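Local coordinates for protein glycosyl transferase (Staphylococcus aureus, PDB 5TZJ) that belongs to the glycosyl transferase family 2 and holds uridine-diphosphate-N-acetylglucosamine in a pocket of its mixed-sheet domain, at residues 148-162 with 178-190. Sequence-based numbering, arbitrary orientation.
Sequences IYTLSPTKIYRTALL and DQLFTMKAYLNAN. With UD1 (uridine-diphosphate-N-acetylglucosamine), chain C.
Tyr157 and Thr182 tie a strand of the mixed sheet in this family 2 glycosyl transferase domain to helix 177-188, an example of one helix residue joining a strand to the loop before it through two hydrogen bonds in a chain. Tyr157 OH donates to Thr182 OG1 at 2.8 Å, and that hydroxyl donates onward to Leu151 O at 3.0 Å, approaching from above the carbonyl plane. The neighbouring carbonyl, Thr150 O, takes a bond from Tyr186 OH, which lies 2.8 Å away and almost on the line of its C=O (170°). Lys155, bent at its last torsion (chi4 61°), brings NZ within 2.8 Å of Ser152 O and also bonds Thr150 OG1, giving both atoms a partner.

Packing is tight around these bonds. Phe181 turns its edge to one face of Tyr157 in a T-shaped pair with planes at 70°, while the adjacent CZ meets Leu162 CD1. Leu151 CD2 touches both Tyr186 CE2 and Met183 SD. Toward the C-terminal end of the helix the contact nears solvent: Leu161 still packs closely on Ala185, but Asn188 and Ala189 are partly exposed. At the other end Ser152, Pro153 and Asp178 belong to the uridine-diphosphate-N-acetylglucosamine pocket, where Pro153 CD lies 3.5 Å from the sugar atom O3'.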
loop_
_atom_site.group_PDB
_atom_site.type_symbol
_atom_site.label_atom_id
_atom_site.label_comp_id
_atom_site.label_asym_id
_atom_site.label_seq_id
_atom_site.Cartn_x
_atom_site.Cartn_y
_atom_site.Cartn_z
ATOM N N ILE A 148 4.108 -6.863 -4.650
ATOM C CA ILE A 148 4.472 -5.471 -4.480
ATOM C C ILE A 148 3.421 -4.528 -5.066
ATOM O O ILE A 148 3.397 -3.339 -4.718
ATOM C CB ILE A 148 5.868 -5.251 -5.084
ATOM C CG1 ILE A 148 6.482 -3.974 -4.533
ATOM C CG2 ILE A 148 5.788 -5.136 -6.605
ATOM C CD1 ILE A 148 7.992 -3.845 -4.814
ATOM N N TYR A 149 2.558 -5.009 -5.958
ATOM C CA TYR A 149 1.457 -4.218 -6.482
ATOM C C TYR A 149 0.280 -4.095 -5.516
ATOM O O TYR A 149 -0.689 -3.409 -5.868
ATOM C CB TYR A 149 1.007 -4.783 -7.827
ATOM C CG TYR A 149 2.073 -4.454 -8.862
ATOM C CD1 TYR A 149 3.207 -5.245 -8.991
ATOM C CD2 TYR A 149 1.989 -3.306 -9.643
ATOM C CE1 TYR A 149 4.221 -4.928 -9.919
ATOM C CE2 TYR A 149 3.017 -2.973 -10.591
ATOM C CZ TYR A 149 4.129 -3.778 -10.689
ATOM O OH TYR A 149 5.151 -3.456 -11.572
ATOM N N THR A 150 0.362 -4.676 -4.300
ATOM C CA THR A 150 -0.663 -4.464 -3.275
ATOM C C THR A 150 0.003 -4.203 -1.918
ATOM O O THR A 150 0.562 -5.110 -1.299
ATOM C CB THR A 150 -1.685 -5.621 -3.211
ATOM O OG1 THR A 150 -2.638 -5.336 -2.168
ATOM C CG2 THR A 150 -1.047 -6.974 -2.941
ATOM N N LEU A 151 -0.042 -2.935 -1.477
ATOM C CA LEU A 151 0.591 -2.493 -0.240
ATOM C C LEU A 151 -0.425 -2.045 0.809
ATOM O O LEU A 151 -0.030 -1.556 1.870
ATOM C CB LEU A 151 1.608 -1.355 -0.537
ATOM C CG LEU A 151 2.645 -1.799 -1.571
ATOM C CD1 LEU A 151 3.601 -0.635 -1.921
ATOM C CD2 LEU A 151 3.380 -3.002 -1.005
ATOM N N SER A 152 -1.717 -2.223 0.549
ATOM C CA SER A 152 -2.719 -1.862 1.521
ATOM C C SER A 152 -2.556 -2.745 2.759
ATOM O O SER A 152 -1.938 -3.818 2.699
ATOM C CB SER A 152 -4.102 -2.028 0.909
ATOM O OG SER A 152 -4.378 -3.406 0.661
ATOM N N PRO A 153 -3.075 -2.322 3.904
ATOM C CA PRO A 153 -2.871 -3.120 5.117
ATOM C C PRO A 153 -3.931 -4.199 5.330
ATOM O O PRO A 153 -3.949 -4.840 6.398
ATOM C CB PRO A 153 -2.926 -2.047 6.218
ATOM C CG PRO A 153 -3.909 -1.033 5.699
ATOM C CD PRO A 153 -3.682 -1.005 4.187
ATOM N N THR A 154 -4.803 -4.420 4.340
ATOM C CA THR A 154 -5.975 -5.312 4.465
ATOM C C THR A 154 -5.567 -6.769 4.226
ATOM O O THR A 154 -6.055 -7.451 3.321
ATOM C CB THR A 154 -7.035 -4.883 3.461
ATOM O OG1 THR A 154 -6.450 -4.938 2.137
ATOM C CG2 THR A 154 -7.456 -3.454 3.755
ATOM N N LYS A 155 -4.610 -7.198 5.049
ATOM C CA LYS A 155 -3.950 -8.492 5.004
ATOM C C LYS A 155 -3.804 -8.975 6.443
ATOM O O LYS A 155 -4.071 -8.241 7.405
ATOM C CB LYS A 155 -2.571 -8.399 4.332
ATOM C CG LYS A 155 -2.597 -7.694 2.937
ATOM C CD LYS A 155 -1.182 -7.302 2.480
ATOM C CE LYS A 155 -1.158 -6.908 0.969
ATOM N NZ LYS A 155 -2.032 -5.746 0.714
ATOM N N ILE A 156 -3.353 -10.214 6.582
ATOM C CA ILE A 156 -3.088 -10.806 7.878
ATOM C C ILE A 156 -1.586 -10.807 8.115
ATOM O O ILE A 156 -0.799 -11.285 7.261
ATOM C CB ILE A 156 -3.682 -12.225 7.949
ATOM C CG1 ILE A 156 -5.206 -12.119 7.812
ATOM C CG2 ILE A 156 -3.296 -12.950 9.266
ATOM C CD1 ILE A 156 -5.914 -13.478 7.883
ATOM N N TYR A 157 -1.182 -10.295 9.291
ATOM C CA TYR A 157 0.228 -10.184 9.653
ATOM C C TYR A 157 0.470 -10.852 10.995
ATOM O O TYR A 157 -0.322 -10.681 11.925
ATOM C CB TYR A 157 0.680 -8.767 9.771
ATOM C CG TYR A 157 0.369 -7.863 8.597
ATOM C CD1 TYR A 157 1.401 -7.446 7.755
ATOM C CD2 TYR A 157 -0.931 -7.401 8.336
ATOM C CE1 TYR A 157 1.158 -6.603 6.695
ATOM C CE2 TYR A 157 -1.186 -6.540 7.255
ATOM C CZ TYR A 157 -0.127 -6.135 6.455
ATOM O OH TYR A 157 -0.308 -5.282 5.386
ATOM N N ARG A 158 1.588 -11.583 11.112
ATOM C CA ARG A 158 1.927 -12.154 12.409
ATOM C C ARG A 158 2.256 -11.015 13.362
ATOM O O ARG A 158 3.061 -10.140 13.024
ATOM C CB ARG A 158 3.109 -13.111 12.306
ATOM C CG ARG A 158 3.435 -13.831 13.644
ATOM C CD ARG A 158 4.680 -14.694 13.456
ATOM N NE ARG A 158 4.442 -15.750 12.474
ATOM C CZ ARG A 158 3.898 -16.939 12.774
ATOM N NH1 ARG A 158 3.531 -17.207 14.025
ATOM N NH2 ARG A 158 3.710 -17.855 11.822
ATOM N N THR A 159 1.630 -11.021 14.547
ATOM C CA THR A 159 1.773 -9.877 15.446
ATOM C C THR A 159 3.232 -9.680 15.874
ATOM O O THR A 159 3.735 -8.547 15.895
ATOM C CB THR A 159 0.839 -10.052 16.656
ATOM O OG1 THR A 159 -0.504 -10.256 16.183
ATOM C CG2 THR A 159 0.883 -8.816 17.588
ATOM N N ALA A 160 3.942 -10.771 16.176
ATOM C CA ALA A 160 5.357 -10.656 16.535
ATOM C C ALA A 160 6.216 -10.153 15.376
ATOM O O ALA A 160 7.276 -9.549 15.611
ATOM C CB ALA A 160 5.893 -12.000 17.028
ATOM N N LEU A 161 5.817 -10.409 14.124
ATOM C CA LEU A 161 6.611 -9.860 13.023
ATOM C C LEU A 161 6.599 -8.350 13.073
ATOM O O LEU A 161 7.638 -7.700 12.904
ATOM C CB LEU A 161 6.096 -10.339 11.666
ATOM C CG LEU A 161 6.703 -9.574 10.483
ATOM C CD1 LEU A 161 8.079 -10.149 10.090
ATOM C CD2 LEU A 161 5.744 -9.625 9.338
ATOM N N LEU A 162 5.429 -7.778 13.327
ATOM C CA LEU A 162 5.295 -6.331 13.415
ATOM C C LEU A 162 6.006 -5.794 14.647
ATOM O O LEU A 162 6.791 -4.840 14.564
ATOM C CB LEU A 162 3.801 -5.958 13.421
ATOM C CG LEU A 162 3.012 -6.407 12.158
ATOM C CD1 LEU A 162 1.520 -5.965 12.230
ATOM C CD2 LEU A 162 3.682 -5.877 10.830
ATOM N N ASP A 178 0.244 3.265 4.318
ATOM C CA ASP A 178 0.284 1.805 4.337
ATOM C C ASP A 178 1.468 1.284 3.541
ATOM O O ASP A 178 1.975 0.197 3.818
ATOM C CB ASP A 178 -1.034 1.246 3.789
ATOM C CG ASP A 178 -1.497 1.954 2.485
ATOM O OD1 ASP A 178 -0.907 2.985 2.057
ATOM O OD2 ASP A 178 -2.478 1.478 1.889
ATOM N N GLN A 179 1.944 2.050 2.563
ATOM C CA GLN A 179 2.930 1.476 1.654
ATOM C C GLN A 179 4.201 1.117 2.405
ATOM O O GLN A 179 4.771 0.040 2.189
ATOM C CB GLN A 179 3.233 2.448 0.522
ATOM C CG GLN A 179 1.996 2.618 -0.405
ATOM C CD GLN A 179 2.339 3.348 -1.684
ATOM O OE1 GLN A 179 3.466 3.244 -2.206
ATOM N NE2 GLN A 179 1.368 4.068 -2.217
ATOM N N LEU A 180 4.634 1.996 3.320
ATOM C CA LEU A 180 5.862 1.739 4.076
ATOM C C LEU A 180 5.639 0.584 5.053
ATOM O O LEU A 180 6.474 -0.318 5.168
ATOM C CB LEU A 180 6.280 3.030 4.808
ATOM C CG LEU A 180 7.509 3.009 5.756
ATOM C CD1 LEU A 180 8.739 2.534 4.969
ATOM C CD2 LEU A 180 7.760 4.382 6.448
ATOM N N PHE A 181 4.491 0.592 5.737
ATOM C CA PHE A 181 4.149 -0.453 6.695
ATOM C C PHE A 181 4.208 -1.832 6.052
ATOM O O PHE A 181 4.858 -2.749 6.563
ATOM C CB PHE A 181 2.752 -0.180 7.241
ATOM C CG PHE A 181 2.234 -1.269 8.204
ATOM C CD1 PHE A 181 2.493 -1.156 9.578
ATOM C CD2 PHE A 181 1.493 -2.333 7.744
ATOM C CE1 PHE A 181 2.031 -2.129 10.490
ATOM C CE2 PHE A 181 1.020 -3.359 8.655
ATOM C CZ PHE A 181 1.289 -3.233 10.028
ATOM N N THR A 182 3.537 -1.996 4.922
ATOM C CA THR A 182 3.480 -3.318 4.318
ATOM C C THR A 182 4.805 -3.679 3.649
ATOM O O THR A 182 5.194 -4.843 3.669
ATOM C CB THR A 182 2.324 -3.363 3.316
ATOM O OG1 THR A 182 1.079 -3.256 4.043
ATOM C CG2 THR A 182 2.370 -4.688 2.474
ATOM N N MET A 183 5.539 -2.696 3.112
ATOM C CA MET A 183 6.850 -3.019 2.542
ATOM C C MET A 183 7.799 -3.503 3.627
ATOM O O MET A 183 8.545 -4.477 3.421
ATOM C CB MET A 183 7.455 -1.807 1.798
ATOM C CG MET A 183 6.981 -1.646 0.384
ATOM S SD MET A 183 7.423 -3.016 -0.751
ATOM C CE MET A 183 9.135 -3.305 -0.306
ATOM N N LYS A 184 7.781 -2.838 4.789
ATOM C CA LYS A 184 8.531 -3.315 5.950
ATOM C C LYS A 184 8.112 -4.735 6.329
ATOM O O LYS A 184 8.962 -5.589 6.620
ATOM C CB LYS A 184 8.317 -2.378 7.157
ATOM C CG LYS A 184 9.142 -1.073 7.165
ATOM C CD LYS A 184 8.743 -0.158 8.367
ATOM C CE LYS A 184 9.563 1.156 8.429
ATOM N NZ LYS A 184 9.159 2.113 9.528
ATOM N N ALA A 185 6.807 -4.996 6.368
ATOM C CA ALA A 185 6.367 -6.340 6.756
ATOM C C ALA A 185 6.816 -7.358 5.713
ATOM O O ALA A 185 7.253 -8.461 6.059
ATOM C CB ALA A 185 4.845 -6.390 6.916
ATOM N N TYR A 186 6.737 -6.995 4.428
ATOM C CA TYR A 186 7.236 -7.905 3.391
ATOM C C TYR A 186 8.726 -8.166 3.569
ATOM O O TYR A 186 9.190 -9.320 3.499
ATOM C CB TYR A 186 6.987 -7.322 2.003
ATOM C CG TYR A 186 5.566 -7.361 1.449
ATOM C CD1 TYR A 186 4.639 -8.260 1.899
ATOM C CD2 TYR A 186 5.193 -6.489 0.413
ATOM C CE1 TYR A 186 3.329 -8.290 1.325
ATOM C CE2 TYR A 186 3.936 -6.521 -0.180
ATOM C CZ TYR A 186 2.998 -7.427 0.287
ATOM O OH TYR A 186 1.747 -7.417 -0.291
ATOM N N LEU A 187 9.505 -7.098 3.765
ATOM C CA LEU A 187 10.959 -7.231 3.838
ATOM C C LEU A 187 11.422 -8.089 5.034
ATOM O O LEU A 187 12.483 -8.719 4.973
ATOM C CB LEU A 187 11.592 -5.839 3.882
ATOM C CG LEU A 187 11.635 -5.019 2.565
ATOM C CD1 LEU A 187 11.987 -3.552 2.823
ATOM C CD2 LEU A 187 12.602 -5.622 1.497
ATOM N N ASN A 188 10.666 -8.118 6.129
ATOM C CA ASN A 188 11.075 -8.832 7.330
ATOM C C ASN A 188 10.496 -10.236 7.455
ATOM O O ASN A 188 10.941 -10.992 8.325
ATOM C CB ASN A 188 10.672 -8.030 8.585
ATOM C CG ASN A 188 11.589 -6.856 8.815
ATOM O OD1 ASN A 188 12.720 -7.020 9.291
ATOM N ND2 ASN A 188 11.130 -5.669 8.448
ATOM N N ALA A 189 9.525 -10.608 6.634
ATOM C CA ALA A 189 8.815 -11.849 6.880
ATOM C C ALA A 189 9.647 -13.012 6.367
ATOM O O ALA A 189 10.355 -12.894 5.371
ATOM C CB ALA A 189 7.451 -11.846 6.193
ATOM N N ASN A 190 9.576 -14.131 7.066
ATOM C CA ASN A 190 10.224 -15.324 6.549
ATOM C C ASN A 190 9.387 -15.989 5.474
ATOM O O ASN A 190 9.939 -16.625 4.574
ATOM C CB ASN A 190 10.507 -16.309 7.678
ATOM C CG ASN A 190 11.541 -15.784 8.639
ATOM O OD1 ASN A 190 12.510 -15.128 8.224
ATOM N ND2 ASN A 190 11.341 -16.046 9.935
HETATM C "C1'" UD1 C . -7.588 3.010 1.210
HETATM C "C2'" UD1 C . -6.946 1.789 1.857
HETATM C "C3'" UD1 C . -6.852 2.082 3.317
HETATM C "C4'" UD1 C . -5.789 3.112 3.471
HETATM C "C5'" UD1 C . -6.336 4.425 2.907
HETATM C "C6'" UD1 C . -5.303 5.511 2.994
HETATM C "C7'" UD1 C . -7.420 -0.211 0.415
HETATM C "C8'" UD1 C . -6.311 0.248 -0.514
HETATM N "N2'" UD1 C . -7.749 0.565 1.585
HETATM O "O1'" UD1 C . -8.872 3.083 1.710
HETATM O "O3'" UD1 C . -6.610 0.884 4.109
HETATM O "O4'" UD1 C . -5.435 3.242 4.834
HETATM O "O5'" UD1 C . -6.749 4.241 1.488
HETATM O "O6'" UD1 C . -4.053 5.009 2.590
HETATM O "O7'" UD1 C . -8.042 -1.186 0.188
HETATM N N1 UD1 C . -9.844 6.769 9.275
HETATM C C2 UD1 C . -9.332 7.170 10.616
HETATM N N3 UD1 C . -8.986 8.598 10.903
HETATM C C4 UD1 C . -9.148 9.584 9.840
HETATM C C5 UD1 C . -9.639 9.171 8.484
HETATM C C6 UD1 C . -9.979 7.754 8.216
HETATM O O2 UD1 C . -9.209 6.359 11.453
HETATM O O4 UD1 C . -8.876 10.718 10.067
HETATM C C1B UD1 C . -10.109 5.375 9.026
HETATM C C2B UD1 C . -11.506 5.076 8.248
HETATM O "O2'" UD1 C . -12.615 5.082 9.231
HETATM C C3B UD1 C . -11.297 3.906 7.645
HETATM C C4B UD1 C . -9.786 3.849 7.343
HETATM O O4B UD1 C . -9.141 4.933 8.225
HETATM O O3B UD1 C . -11.566 2.749 8.572
HETATM C C5B UD1 C . -9.434 4.137 5.991
HETATM O O5B UD1 C . -9.891 5.416 5.647
HETATM P PA UD1 C . -10.786 5.526 4.265
HETATM O O1A UD1 C . -11.454 6.875 4.186
HETATM O O2A UD1 C . -11.797 4.395 4.214
HETATM O O3A UD1 C . -9.656 5.313 3.058
HETATM P PB UD1 C . -9.808 4.445 1.657
HETATM O O1B UD1 C . -11.225 4.007 1.357
HETATM O O2B UD1 C . -9.376 5.489 0.640
#